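Activating signal cointegrator 1 complex subunit 3 (PDB 6YXQ) unwinds DNA as an ATP-driven 3'-5' helicase in alkylation repair and helps rescue stalled ribosomes, its N-terminal region, present here, binding the partner subunit ASCC2. Local coordinates at residues 49-54 with 75-80; 60-65 with 143-148; 83-88 with 121-126; 102-107 with 113-118; 109-114 with 129-134. One frame throughout, in Å; residues are numbered along the deposited sequence.

Contact 1 (49-54 with 75-80); sequences LTWKKI and KDILHA
At -174°, chi1 of Trp51 turns the indole away from its own backbone N and across to helix 64-85, where Leu78, its CG set opposite the carbonyl carbon (chi1 -75°), brings its branched end to meet it. The tightest approach joins Trp51 CZ2 to Leu78 CG, 3.7 Å apart. Methyl CD2 of Leu78 rests over one face of the indole, 3.6 Å above the ring plane and displaced toward the rim, close to both CZ2 and CE2 of Trp51. On the six-membered ring, Trp51 CZ3 also reaches Ile77 CG2 at 4.3 Å, the methyl arriving obliquely. Backbones stay well apart here: the CA atoms of Trp51 and Leu78 are 9.9 Å from each other, and the indole spans the gap. Trp51 opens helix 51-61 directly after the N-cap residue Thr50, and that helix runs antiparallel to 64-85 as a helical hairpin. Glu95 and Ala98 of helix 91-105 also touch the indole, so it sits where three helices converge. Replacing the indole by an alanine side chain is likely to leave Leu78 and Ile77 without the ring they pack on and to open a gap between the hairpin arms. Across the segments the chemistry is apolar, so the buried indole holds them by shape and by the removal of hydrocarbon surface from water rather than by any directional bond.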
# COMPACT_ATOMS: atom_id res chain seq x y z
N LEU A 49 7.76 27.59 -10.17
CA LEU A 49 8.53 28.60 -10.88
C LEU A 49 9.52 29.26 -9.93
O LEU A 49 9.14 29.71 -8.85
CB LEU A 49 7.61 29.65 -11.50
CG LEU A 49 6.51 29.11 -12.42
CD1 LEU A 49 5.77 30.28 -13.03
CD2 LEU A 49 7.07 28.19 -13.50
N THR A 50 10.77 29.32 -10.36
CA THR A 50 11.82 29.96 -9.59
C THR A 50 11.74 31.48 -9.72
O THR A 50 11.02 32.02 -10.55
CB THR A 50 13.19 29.46 -10.05
OG1 THR A 50 14.21 30.30 -9.49
CG2 THR A 50 13.28 29.55 -11.55
N TRP A 51 12.53 32.16 -8.88
CA TRP A 51 12.52 33.62 -8.83
C TRP A 51 12.94 34.24 -10.16
O TRP A 51 12.34 35.22 -10.62
CB TRP A 51 13.43 34.07 -7.69
CG TRP A 51 13.40 35.53 -7.43
CD1 TRP A 51 14.42 36.42 -7.63
CD2 TRP A 51 12.31 36.28 -6.90
NE1 TRP A 51 14.01 37.69 -7.27
CE2 TRP A 51 12.72 37.62 -6.81
CE3 TRP A 51 11.01 35.94 -6.50
CZ2 TRP A 51 11.89 38.63 -6.34
CZ3 TRP A 51 10.19 36.94 -6.03
CH2 TRP A 51 10.63 38.27 -5.95
N LYS A 52 13.99 33.69 -10.78
CA LYS A 52 14.44 34.20 -12.07
C LYS A 52 13.37 34.01 -13.15
O LYS A 52 13.13 34.91 -13.96
CB LYS A 52 15.74 33.50 -12.47
CG LYS A 52 16.93 33.83 -11.57
CD LYS A 52 18.20 33.11 -12.02
CE LYS A 52 19.42 33.55 -11.21
NZ LYS A 52 19.76 35.00 -11.40
N LYS A 53 12.72 32.85 -13.16
CA LYS A 53 11.61 32.64 -14.09
C LYS A 53 10.49 33.65 -13.84
O LYS A 53 9.88 34.15 -14.79
CB LYS A 53 11.08 31.20 -13.97
CG LYS A 53 11.59 30.27 -15.07
CD LYS A 53 10.94 28.89 -15.00
CE LYS A 53 11.76 27.91 -14.17
NZ LYS A 53 11.16 26.54 -14.07
N ILE A 54 10.23 33.97 -12.57
CA ILE A 54 9.15 34.89 -12.24
C ILE A 54 9.46 36.29 -12.75
O ILE A 54 8.59 36.96 -13.33
CB ILE A 54 8.88 34.89 -10.72
CG1 ILE A 54 8.16 33.61 -10.30
CG2 ILE A 54 8.03 36.09 -10.33
CD1 ILE A 54 8.02 33.46 -8.81
N LYS A 75 10.94 43.85 -4.27
CA LYS A 75 11.85 44.06 -3.15
C LYS A 75 11.15 43.85 -1.82
O LYS A 75 11.74 43.32 -0.87
CB LYS A 75 12.46 45.46 -3.23
CG LYS A 75 13.51 45.61 -4.32
CD LYS A 75 14.03 47.04 -4.45
CE LYS A 75 15.40 47.06 -5.11
NZ LYS A 75 15.35 46.65 -6.55
N ASP A 76 9.87 44.25 -1.73
CA ASP A 76 9.09 43.94 -0.53
C ASP A 76 9.01 42.43 -0.31
O ASP A 76 9.17 41.95 0.83
CB ASP A 76 7.69 44.53 -0.65
CG ASP A 76 7.69 46.06 -0.62
OD1 ASP A 76 8.56 46.65 0.05
OD2 ASP A 76 6.80 46.66 -1.27
N ILE A 77 8.78 41.68 -1.38
CA ILE A 77 8.71 40.22 -1.26
C ILE A 77 10.07 39.64 -0.86
O ILE A 77 10.14 38.71 -0.05
CB ILE A 77 8.21 39.58 -2.57
CG1 ILE A 77 6.84 40.14 -2.95
CG2 ILE A 77 8.14 38.08 -2.43
CD1 ILE A 77 6.33 39.63 -4.29
N LEU A 78 11.15 40.17 -1.42
CA LEU A 78 12.49 39.70 -1.05
C LEU A 78 12.77 39.96 0.42
O LEU A 78 13.36 39.12 1.10
CB LEU A 78 13.54 40.39 -1.91
CG LEU A 78 13.66 39.91 -3.35
CD1 LEU A 78 14.40 40.93 -4.19
CD2 LEU A 78 14.34 38.55 -3.39
N HIS A 79 12.36 41.13 0.92
CA HIS A 79 12.54 41.42 2.34
C HIS A 79 11.73 40.46 3.21
O HIS A 79 12.24 39.95 4.22
CB HIS A 79 12.14 42.88 2.60
CG HIS A 79 12.31 43.31 4.02
ND1 HIS A 79 13.42 43.00 4.77
CD2 HIS A 79 11.51 44.05 4.83
CE1 HIS A 79 13.30 43.51 5.98
NE2 HIS A 79 12.15 44.15 6.04
N ALA A 80 10.48 40.18 2.82
CA ALA A 80 9.67 39.23 3.57
C ALA A 80 10.33 37.85 3.59
O ALA A 80 10.34 37.18 4.63
CB ALA A 80 8.27 39.14 2.98

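Contact 2 (60-65 with 143-148); sequences EKLEKS and SHFSQD
Leu62 pushes its two methyls against the turn at His144 and Phe145, a chi1 of -53° holding CG opposite its own carbonyl carbon. CD1 of Leu62 meets the phenyl ring at Phe145 CE1, 3.9 Å away, approaching obliquely, and the two side chains cross at about a right angle. The other methyl, Leu62 CD2, lies 3.9 Å from His144 O, a van der Waals touch on a backbone carbonyl. His144 adds its CB, 4.4 Å from Leu62 CD1, while its imidazole leads away toward Lys66 and Ile70 of helix 64-85. Ile70 also touches Leu62, and Leu153 of helix 147-163 touches Phe145, so both helices that follow the turns border the pair. Further out, each turn leads into a helix. Leu62 is where the chain leaves helix 51-61, and Glu63 takes the N-cap position of helix 64-85; Ser65 OG donates to Glu63 OE2 at 2.8 Å, from the anti side and 33° out of the carboxylate plane. Ser146 N-caps helix 147-163, its OG bonded to Asp149 N. The segments thus meet by van der Waals contact, Leu62 against Phe145 and the CB and carbonyl of His144, while these polar bonds stay on their own side.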
# COMPACT_ATOMS: atom_id res chain seq x y z
N GLU A 60 8.61 40.20 -19.34
CA GLU A 60 8.20 39.82 -20.68
C GLU A 60 6.76 40.21 -20.98
O GLU A 60 6.41 40.39 -22.15
CB GLU A 60 8.40 38.31 -20.84
CG GLU A 60 8.12 37.71 -22.19
CD GLU A 60 8.20 36.20 -22.16
OE1 GLU A 60 7.17 35.53 -22.38
OE2 GLU A 60 9.30 35.67 -21.91
N LYS A 61 5.92 40.38 -19.95
CA LYS A 61 4.49 40.59 -20.13
C LYS A 61 4.02 42.00 -19.83
O LYS A 61 2.90 42.34 -20.20
CB LYS A 61 3.69 39.62 -19.24
CG LYS A 61 3.95 38.15 -19.51
CD LYS A 61 3.76 37.82 -20.97
CE LYS A 61 3.03 36.50 -21.14
NZ LYS A 61 1.91 36.64 -22.11
N LEU A 62 4.83 42.81 -19.16
CA LEU A 62 4.40 44.10 -18.66
C LEU A 62 5.30 45.21 -19.19
O LEU A 62 6.49 44.99 -19.47
CB LEU A 62 4.37 44.11 -17.13
CG LEU A 62 3.56 42.97 -16.50
CD1 LEU A 62 3.50 43.11 -15.00
CD2 LEU A 62 2.15 42.91 -17.07
N GLU A 63 4.74 46.41 -19.32
CA GLU A 63 5.50 47.54 -19.84
C GLU A 63 6.40 48.13 -18.76
O GLU A 63 6.15 48.00 -17.56
CB GLU A 63 4.56 48.61 -20.39
CG GLU A 63 3.31 48.86 -19.56
CD GLU A 63 2.35 49.84 -20.23
OE1 GLU A 63 1.15 49.53 -20.32
OE2 GLU A 63 2.81 50.93 -20.66
N LYS A 64 7.47 48.79 -19.23
CA LYS A 64 8.45 49.40 -18.33
C LYS A 64 7.77 50.34 -17.34
O LYS A 64 8.17 50.44 -16.17
CB LYS A 64 9.49 50.15 -19.18
CG LYS A 64 10.73 50.61 -18.44
CD LYS A 64 11.70 51.29 -19.40
CE LYS A 64 12.93 51.82 -18.67
NZ LYS A 64 13.68 52.82 -19.48
N SER A 65 6.73 51.03 -17.82
CA SER A 65 5.86 51.88 -17.01
C SER A 65 5.56 51.25 -15.65
O SER A 65 5.85 51.83 -14.60
CB SER A 65 4.55 52.12 -17.77
OG SER A 65 4.77 52.22 -19.17
N SER A 143 -2.26 43.00 -9.68
CA SER A 143 -3.22 44.02 -10.09
C SER A 143 -2.84 44.68 -11.41
O SER A 143 -3.68 45.38 -11.99
CB SER A 143 -3.35 45.08 -8.99
OG SER A 143 -2.25 45.96 -8.99
N HIS A 144 -1.62 44.47 -11.90
CA HIS A 144 -1.21 44.95 -13.21
C HIS A 144 -1.36 43.90 -14.30
O HIS A 144 -1.21 44.23 -15.49
CB HIS A 144 0.25 45.44 -13.16
CG HIS A 144 0.48 46.58 -12.23
ND1 HIS A 144 0.68 47.87 -12.67
CD2 HIS A 144 0.54 46.64 -10.88
CE1 HIS A 144 0.86 48.67 -11.64
NE2 HIS A 144 0.78 47.95 -10.54
N PHE A 145 -1.64 42.65 -13.95
CA PHE A 145 -1.82 41.63 -14.97
C PHE A 145 -3.14 41.87 -15.68
O PHE A 145 -4.14 42.23 -15.06
CB PHE A 145 -1.82 40.21 -14.36
CG PHE A 145 -0.45 39.68 -14.00
CD1 PHE A 145 0.57 40.53 -13.58
CD2 PHE A 145 -0.20 38.32 -14.03
CE1 PHE A 145 1.81 40.03 -13.23
CE2 PHE A 145 1.04 37.82 -13.68
CZ PHE A 145 2.05 38.67 -13.28
N SER A 146 -3.12 41.70 -16.99
CA SER A 146 -4.36 41.40 -17.68
C SER A 146 -4.69 39.93 -17.48
O SER A 146 -3.84 39.12 -17.07
CB SER A 146 -4.26 41.71 -19.16
OG SER A 146 -3.42 40.78 -19.81
N GLN A 147 -5.94 39.58 -17.77
CA GLN A 147 -6.40 38.24 -17.46
C GLN A 147 -5.82 37.20 -18.43
O GLN A 147 -5.58 36.05 -18.04
CB GLN A 147 -7.93 38.20 -17.42
CG GLN A 147 -8.31 37.02 -16.60
CD GLN A 147 -7.91 35.77 -17.29
OE1 GLN A 147 -8.26 35.51 -18.43
NE2 GLN A 147 -7.03 35.06 -16.65
N ASP A 148 -5.53 37.62 -19.66
CA ASP A 148 -4.72 36.80 -20.55
C ASP A 148 -3.33 36.55 -19.96
O ASP A 148 -2.82 35.42 -19.99
CB ASP A 148 -4.61 37.48 -21.93
CG ASP A 148 -5.80 37.17 -22.84
OD1 ASP A 148 -6.66 36.34 -22.47
OD2 ASP A 148 -5.87 37.75 -23.95

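Contact 3 (83-88 with 121-126); sequences QIVGTD and QMFGPF
Between the rings of Phe123 and Phe126 lies a hollow that the branched side chain of Ile84 fills. Its chi1 of -68° puts CG2 opposite the backbone N, at Phe123, and CG1 beside that N. The CG2 methyl is the bump nearest the first ring, 3.8 Å from Phe123 CD1, and the same methyl of Ile84 also lies 4.2 Å from Phe126 CB, at the root of the second. The other branch runs alongside Phe126, pointing the same way, until Ile84 CD1 comes 4.0 Å from Phe126 CD2. One residue on, Val85 CG2 approaches Phe123 CE2 at 3.9 Å, so the ring is met near CD1 by the isoleucine and near CE2 by the valine. Met122 CG lies over one face of the Phe123 ring, offset toward the rim. The contact joins two helix ends in this all-helical ASCC2-binding region: helix 64-85 gives way at Gly86 and helix 113-123 near Gly124, each glycine having positive phi. Past Gly124 the chain bends sharply, and Phe126 follows from the loop to meet the same isoleucine. With only the methyl of an alanine at Ile84, the hollow is likely to lose its filling and Phe126 a neighbour that limits its rotation. Leu101, Ile119 and Ser130, each from a different helix, also touch Ile84. On helix 113-123, Gln121 packs on Phe65 of the ASCC2 chain.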
# COMPACT_ATOMS: atom_id res chain seq x y z
N GLN A 83 13.22 37.78 6.04
CA GLN A 83 12.74 37.57 7.40
C GLN A 83 12.34 36.11 7.64
O GLN A 83 12.71 35.52 8.66
CB GLN A 83 11.57 38.51 7.71
CG GLN A 83 11.93 39.97 7.59
CD GLN A 83 10.72 40.90 7.64
OE1 GLN A 83 9.65 40.57 7.14
NE2 GLN A 83 10.90 42.06 8.24
N ILE A 84 11.61 35.51 6.70
CA ILE A 84 11.12 34.14 6.90
C ILE A 84 12.26 33.14 6.81
O ILE A 84 12.42 32.28 7.68
CB ILE A 84 10.01 33.80 5.90
CG1 ILE A 84 8.75 34.61 6.18
CG2 ILE A 84 9.72 32.30 5.95
CD1 ILE A 84 7.61 34.31 5.24
N VAL A 85 13.04 33.20 5.72
CA VAL A 85 14.06 32.19 5.48
C VAL A 85 15.25 32.38 6.43
O VAL A 85 15.81 31.41 6.93
CB VAL A 85 14.50 32.21 4.00
CG1 VAL A 85 15.31 30.97 3.66
CG2 VAL A 85 13.29 32.29 3.09
N GLY A 86 15.61 33.63 6.71
CA GLY A 86 16.84 33.91 7.43
C GLY A 86 18.01 34.08 6.49
O GLY A 86 18.05 33.53 5.39
N THR A 87 19.00 34.87 6.93
CA THR A 87 20.09 35.24 6.04
C THR A 87 21.27 34.27 6.06
O THR A 87 22.19 34.44 5.26
CB THR A 87 20.63 36.64 6.38
OG1 THR A 87 21.52 36.55 7.49
CG2 THR A 87 19.49 37.59 6.71
N ASP A 88 21.28 33.29 6.96
CA ASP A 88 22.46 32.44 7.08
C ASP A 88 22.48 31.32 6.04
O ASP A 88 23.56 30.82 5.72
CB ASP A 88 22.57 31.88 8.50
CG ASP A 88 22.46 32.97 9.55
OD1 ASP A 88 21.72 32.77 10.55
OD2 ASP A 88 23.09 34.03 9.37
N GLN A 121 5.13 24.75 7.06
CA GLN A 121 5.64 23.47 6.58
C GLN A 121 6.97 23.63 5.85
O GLN A 121 7.86 22.79 5.97
CB GLN A 121 4.61 22.83 5.65
CG GLN A 121 5.05 21.52 5.06
CD GLN A 121 4.58 20.34 5.88
OE1 GLN A 121 5.16 19.26 5.83
NE2 GLN A 121 3.50 20.54 6.64
N MET A 122 7.12 24.72 5.09
CA MET A 122 8.34 24.88 4.30
C MET A 122 9.52 25.41 5.11
O MET A 122 10.66 25.02 4.85
CB MET A 122 8.07 25.78 3.10
CG MET A 122 9.04 25.60 1.95
SD MET A 122 9.00 23.94 1.27
CE MET A 122 7.40 23.93 0.45
N PHE A 123 9.29 26.32 6.07
CA PHE A 123 10.40 26.97 6.78
C PHE A 123 10.25 26.97 8.29
O PHE A 123 11.01 27.68 8.97
CB PHE A 123 10.58 28.42 6.33
CG PHE A 123 10.48 28.63 4.85
CD1 PHE A 123 9.26 28.89 4.26
CD2 PHE A 123 11.62 28.60 4.05
CE1 PHE A 123 9.17 29.10 2.91
CE2 PHE A 123 11.53 28.81 2.70
CZ PHE A 123 10.30 29.06 2.12
N GLY A 124 9.31 26.22 8.85
CA GLY A 124 9.10 26.21 10.27
C GLY A 124 8.30 27.42 10.70
O GLY A 124 7.65 28.08 9.88
N PRO A 125 8.32 27.74 11.99
CA PRO A 125 7.56 28.90 12.47
C PRO A 125 8.19 30.20 12.03
O PRO A 125 9.42 30.33 11.94
CB PRO A 125 7.60 28.74 14.00
CG PRO A 125 8.03 27.32 14.24
CD PRO A 125 8.92 26.99 13.10
N PHE A 126 7.34 31.19 11.75
CA PHE A 126 7.74 32.43 11.11
C PHE A 126 6.83 33.55 11.58
O PHE A 126 5.72 33.29 12.06
CB PHE A 126 7.69 32.31 9.59
CG PHE A 126 6.29 32.16 9.05
CD1 PHE A 126 5.64 30.93 9.08
CD2 PHE A 126 5.62 33.25 8.50
CE1 PHE A 126 4.36 30.78 8.59
CE2 PHE A 126 4.34 33.11 8.01
CZ PHE A 126 3.70 31.88 8.05

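Contact 4 (102-107 with 113-118); sequences FMTFHL and HKETKA
In the helical turn that carries Glu115 up to Thr104 and Phe105, His113 O is gripped twice: Lys117 N bonds it at 2.9 Å as a routine helical link, and Thr116 OG1 donates to it at 3.0 Å from the same face, 35° out of the carbonyl plane. The contact itself is made by carbon. Glu115 CB stands 3.7 Å from Thr104 CG2 and 3.7 Å from Phe105 CE1, with CG of the glutamate close behind on both. Thr104 CG2 also lies over the centre of the neighbouring Phe105 ring, 3.9 Å above it, so methyl, ring and glutamate chain form one cluster. A bend at chi2 of Glu115 (82°) turns the carboxylate away from the threonine methyl and leaves its plane 31° from that of the ring; Lys108 touches this side chain. The hydroxyl of Thr104 is occupied within its own helix, bonded to Phe100 O. Just beyond, His106 ND1 donates to Met103 O at 2.9 Å, in the plane of the imidazole, tying that ring back to the backbone of Met103. From helix 113-123, Lys117 forms a salt bridge to Glu57 of the ASCC2 chain. The aliphatic part of Glu115 therefore packs on a threonine methyl and a phenyl ring, and helices 91-105 and 113-123 meet here through hydrocarbon, the threonine hydroxyl being spent within its own helix.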
# COMPACT_ATOMS: atom_id res chain seq x y z
N PHE A 102 5.69 34.43 -3.53
CA PHE A 102 4.93 34.95 -4.66
C PHE A 102 3.95 33.91 -5.18
O PHE A 102 2.77 34.20 -5.37
CB PHE A 102 5.87 35.40 -5.77
CG PHE A 102 5.17 35.85 -7.03
CD1 PHE A 102 4.80 37.17 -7.20
CD2 PHE A 102 4.88 34.94 -8.04
CE1 PHE A 102 4.15 37.58 -8.36
CE2 PHE A 102 4.22 35.35 -9.20
CZ PHE A 102 3.86 36.67 -9.35
N MET A 103 4.43 32.68 -5.38
CA MET A 103 3.56 31.63 -5.89
C MET A 103 2.49 31.24 -4.88
O MET A 103 1.42 30.77 -5.26
CB MET A 103 4.39 30.41 -6.29
CG MET A 103 5.34 30.69 -7.44
SD MET A 103 4.45 31.21 -8.92
CE MET A 103 3.29 29.87 -9.06
N THR A 104 2.77 31.43 -3.59
CA THR A 104 1.75 31.13 -2.59
C THR A 104 0.58 32.09 -2.68
O THR A 104 -0.57 31.68 -2.49
CB THR A 104 2.38 31.15 -1.19
OG1 THR A 104 3.30 30.05 -1.06
CG2 THR A 104 1.30 31.03 -0.12
N PHE A 105 0.83 33.35 -3.02
CA PHE A 105 -0.20 34.39 -2.97
C PHE A 105 -0.59 34.92 -4.34
O PHE A 105 -1.39 35.87 -4.40
CB PHE A 105 0.27 35.55 -2.08
CG PHE A 105 0.46 35.18 -0.64
CD1 PHE A 105 -0.63 34.92 0.18
CD2 PHE A 105 1.73 35.12 -0.09
CE1 PHE A 105 -0.45 34.59 1.52
CE2 PHE A 105 1.91 34.79 1.24
CZ PHE A 105 0.82 34.53 2.05
N HIS A 106 -0.07 34.36 -5.43
CA HIS A 106 -0.34 34.96 -6.73
C HIS A 106 -1.79 34.80 -7.17
O HIS A 106 -2.24 35.53 -8.05
CB HIS A 106 0.63 34.41 -7.80
CG HIS A 106 0.22 33.09 -8.39
ND1 HIS A 106 0.58 31.88 -7.83
CD2 HIS A 106 -0.49 32.80 -9.50
CE1 HIS A 106 0.09 30.90 -8.57
NE2 HIS A 106 -0.56 31.43 -9.59
N LEU A 107 -2.53 33.87 -6.55
CA LEU A 107 -3.95 33.67 -6.86
C LEU A 107 -4.85 33.91 -5.65
O LEU A 107 -6.04 33.60 -5.71
CB LEU A 107 -4.18 32.25 -7.39
CG LEU A 107 -3.63 31.96 -8.77
CD1 LEU A 107 -3.71 30.47 -9.09
CD2 LEU A 107 -4.38 32.77 -9.80
N HIS A 113 -5.45 30.29 6.47
CA HIS A 113 -4.90 29.15 7.20
C HIS A 113 -4.05 28.27 6.30
O HIS A 113 -2.98 27.79 6.70
CB HIS A 113 -6.03 28.34 7.84
CG HIS A 113 -5.55 27.30 8.80
ND1 HIS A 113 -5.00 27.62 10.02
CD2 HIS A 113 -5.55 25.95 8.74
CE1 HIS A 113 -4.68 26.51 10.67
NE2 HIS A 113 -5.00 25.48 9.90
N LYS A 114 -4.49 28.08 5.05
CA LYS A 114 -3.75 27.26 4.10
C LYS A 114 -2.35 27.82 3.85
O LYS A 114 -1.36 27.08 3.88
CB LYS A 114 -4.53 27.14 2.79
CG LYS A 114 -3.90 26.21 1.75
CD LYS A 114 -4.40 26.52 0.34
CE LYS A 114 -3.35 26.18 -0.71
NZ LYS A 114 -3.68 26.74 -2.06
N GLU A 115 -2.25 29.14 3.65
CA GLU A 115 -0.98 29.74 3.27
C GLU A 115 -0.04 29.85 4.47
O GLU A 115 1.17 29.62 4.33
CB GLU A 115 -1.21 31.10 2.63
CG GLU A 115 -2.18 31.09 1.45
CD GLU A 115 -3.64 31.12 1.88
OE1 GLU A 115 -3.99 30.40 2.84
OE2 GLU A 115 -4.43 31.88 1.29
N THR A 116 -0.57 30.20 5.64
CA THR A 116 0.27 30.19 6.84
C THR A 116 0.81 28.80 7.11
O THR A 116 2.00 28.62 7.41
CB THR A 116 -0.49 30.72 8.04
OG1 THR A 116 -1.48 29.75 8.43
CG2 THR A 116 -1.15 32.04 7.73
N LYS A 117 -0.05 27.78 7.01
CA LYS A 117 0.40 26.42 7.27
C LYS A 117 1.41 25.97 6.22
O LYS A 117 2.37 25.26 6.55
CB LYS A 117 -0.79 25.46 7.31
CG LYS A 117 -0.86 24.65 8.60
CD LYS A 117 -0.96 25.58 9.83
CE LYS A 117 -0.95 24.81 11.14
NZ LYS A 117 -2.28 24.21 11.38
N ALA A 118 1.24 26.40 4.97
CA ALA A 118 2.19 26.02 3.93
C ALA A 118 3.56 26.63 4.20
O ALA A 118 4.59 25.95 4.12
CB ALA A 118 1.66 26.44 2.56

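Contact 5 (109-114 with 129-134); sequences DSVGHK and SSATAA
Val111 lays its CG2 methyl against the backbone of helix 128-142, 3.8 Å from Thr132 CA and 3.9 Å from Ala131 O. The same methyl of Val111 comes 3.8 Å from Thr132 OG1, a plain van der Waals approach in which the valine and threonine side chains cross at about a right angle. The second branch turns to the alanine: with chi1 at 176°, Val111 CG1 is directed away from the valine's backbone N and comes within 4.5 Å of Ala131 CB. With only a methyl at Ala131, the loop can probably approach closely, the CA atoms of Val111 and Thr132 being 6.3 Å apart. Along the helix, backbone bonds such as Ala133 N to Ser129 O keep this surface regular, and Thr132 lies toward its exposed flank while Ala131 is buried. Val111 immediately precedes Gly112, the N-cap of helix 113-123, so the contact lies just before the new helix starts. Around it, Val111 also touches Phe105 of helix 91-105, Thr116 of helix 113-123 and Cys135 further along helix 128-142, and Ala131 meets Ile119; the loop valine thus sits at the meeting point of three helices, with no strand taking part.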
# COMPACT_ATOMS: atom_id res chain seq x y z
N ASP A 109 -5.84 36.79 -2.41
CA ASP A 109 -5.73 38.20 -2.04
C ASP A 109 -5.70 38.42 -0.53
O ASP A 109 -5.89 39.56 -0.08
CB ASP A 109 -6.88 39.01 -2.65
CG ASP A 109 -8.23 38.50 -2.25
OD1 ASP A 109 -8.54 38.50 -1.04
OD2 ASP A 109 -9.00 38.09 -3.15
N SER A 110 -5.45 37.38 0.25
CA SER A 110 -5.39 37.53 1.70
C SER A 110 -4.57 36.38 2.27
O SER A 110 -4.22 35.43 1.58
CB SER A 110 -6.78 37.57 2.33
OG SER A 110 -7.48 36.35 2.12
N VAL A 111 -4.28 36.48 3.56
CA VAL A 111 -3.53 35.46 4.28
C VAL A 111 -4.52 34.52 4.94
O VAL A 111 -5.32 34.93 5.78
CB VAL A 111 -2.60 36.10 5.33
CG1 VAL A 111 -1.90 35.03 6.13
CG2 VAL A 111 -1.60 37.03 4.67
N GLY A 112 -4.48 33.24 4.54
CA GLY A 112 -5.39 32.25 5.07
C GLY A 112 -4.65 31.13 5.79
O GLY A 112 -3.42 31.01 5.74
N HIS A 113 -5.45 30.29 6.47
CA HIS A 113 -4.90 29.15 7.20
C HIS A 113 -4.05 28.27 6.30
O HIS A 113 -2.98 27.79 6.70
CB HIS A 113 -6.03 28.34 7.84
CG HIS A 113 -5.55 27.30 8.80
ND1 HIS A 113 -5.00 27.62 10.02
CD2 HIS A 113 -5.55 25.95 8.74
CE1 HIS A 113 -4.68 26.51 10.67
NE2 HIS A 113 -5.00 25.48 9.90
N LYS A 114 -4.49 28.08 5.05
CA LYS A 114 -3.75 27.26 4.10
C LYS A 114 -2.35 27.82 3.85
O LYS A 114 -1.36 27.08 3.88
CB LYS A 114 -4.53 27.14 2.79
CG LYS A 114 -3.90 26.21 1.75
CD LYS A 114 -4.40 26.52 0.34
CE LYS A 114 -3.35 26.18 -0.71
NZ LYS A 114 -3.68 26.74 -2.06
N SER A 129 3.43 38.68 10.15
CA SER A 129 3.50 40.01 9.56
C SER A 129 4.17 39.98 8.18
O SER A 129 3.77 40.70 7.26
CB SER A 129 4.24 40.95 10.50
OG SER A 129 5.48 40.39 10.90
N SER A 130 5.18 39.11 8.02
CA SER A 130 5.89 39.02 6.75
C SER A 130 5.07 38.32 5.69
O SER A 130 5.15 38.65 4.50
CB SER A 130 7.23 38.30 6.94
OG SER A 130 8.07 39.04 7.81
N ALA A 131 4.28 37.33 6.10
CA ALA A 131 3.30 36.74 5.19
C ALA A 131 2.34 37.81 4.68
O ALA A 131 2.03 37.85 3.48
CB ALA A 131 2.55 35.61 5.89
N THR A 132 1.87 38.68 5.58
CA THR A 132 0.99 39.77 5.14
C THR A 132 1.71 40.68 4.15
O THR A 132 1.14 41.06 3.11
CB THR A 132 0.50 40.60 6.33
OG1 THR A 132 -0.58 39.91 6.99
CG2 THR A 132 -0.00 41.95 5.86
N ALA A 133 2.95 41.05 4.45
CA ALA A 133 3.70 41.95 3.57
C ALA A 133 3.87 41.34 2.18
O ALA A 133 3.65 42.01 1.16
CB ALA A 133 5.06 42.27 4.19
N ALA A 134 4.27 40.06 2.14
CA ALA A 134 4.48 39.38 0.87
C ALA A 134 3.18 39.23 0.09
O ALA A 134 3.17 39.38 -1.14
CB ALA A 134 5.11 38.01 1.12

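Contacts 1 and 4 are the buried pair, contacts 3 and 5 are partly buried, and contact 2 lies at the surface, its centre about 26 Å from that of the chain. Contacts 1, 2 and 3 all draw on helix 64-85, contacts 1 and 2 also on helix 51-61; contacts 3, 4 and 5 share helix 113-123. Contacts 4 and 5 have the closest centres, about 7 Å apart. Contact 1 touches contact 4 through Ile54 and Phe102, and contact 5 through Ala80 and Ala134. Chemistry follows place: a buried indole between helices in contact 1, a leucine on a ring and a backbone carbonyl between surface turns in contact 2, glutamate carbons on a methyl and a ring in contact 4.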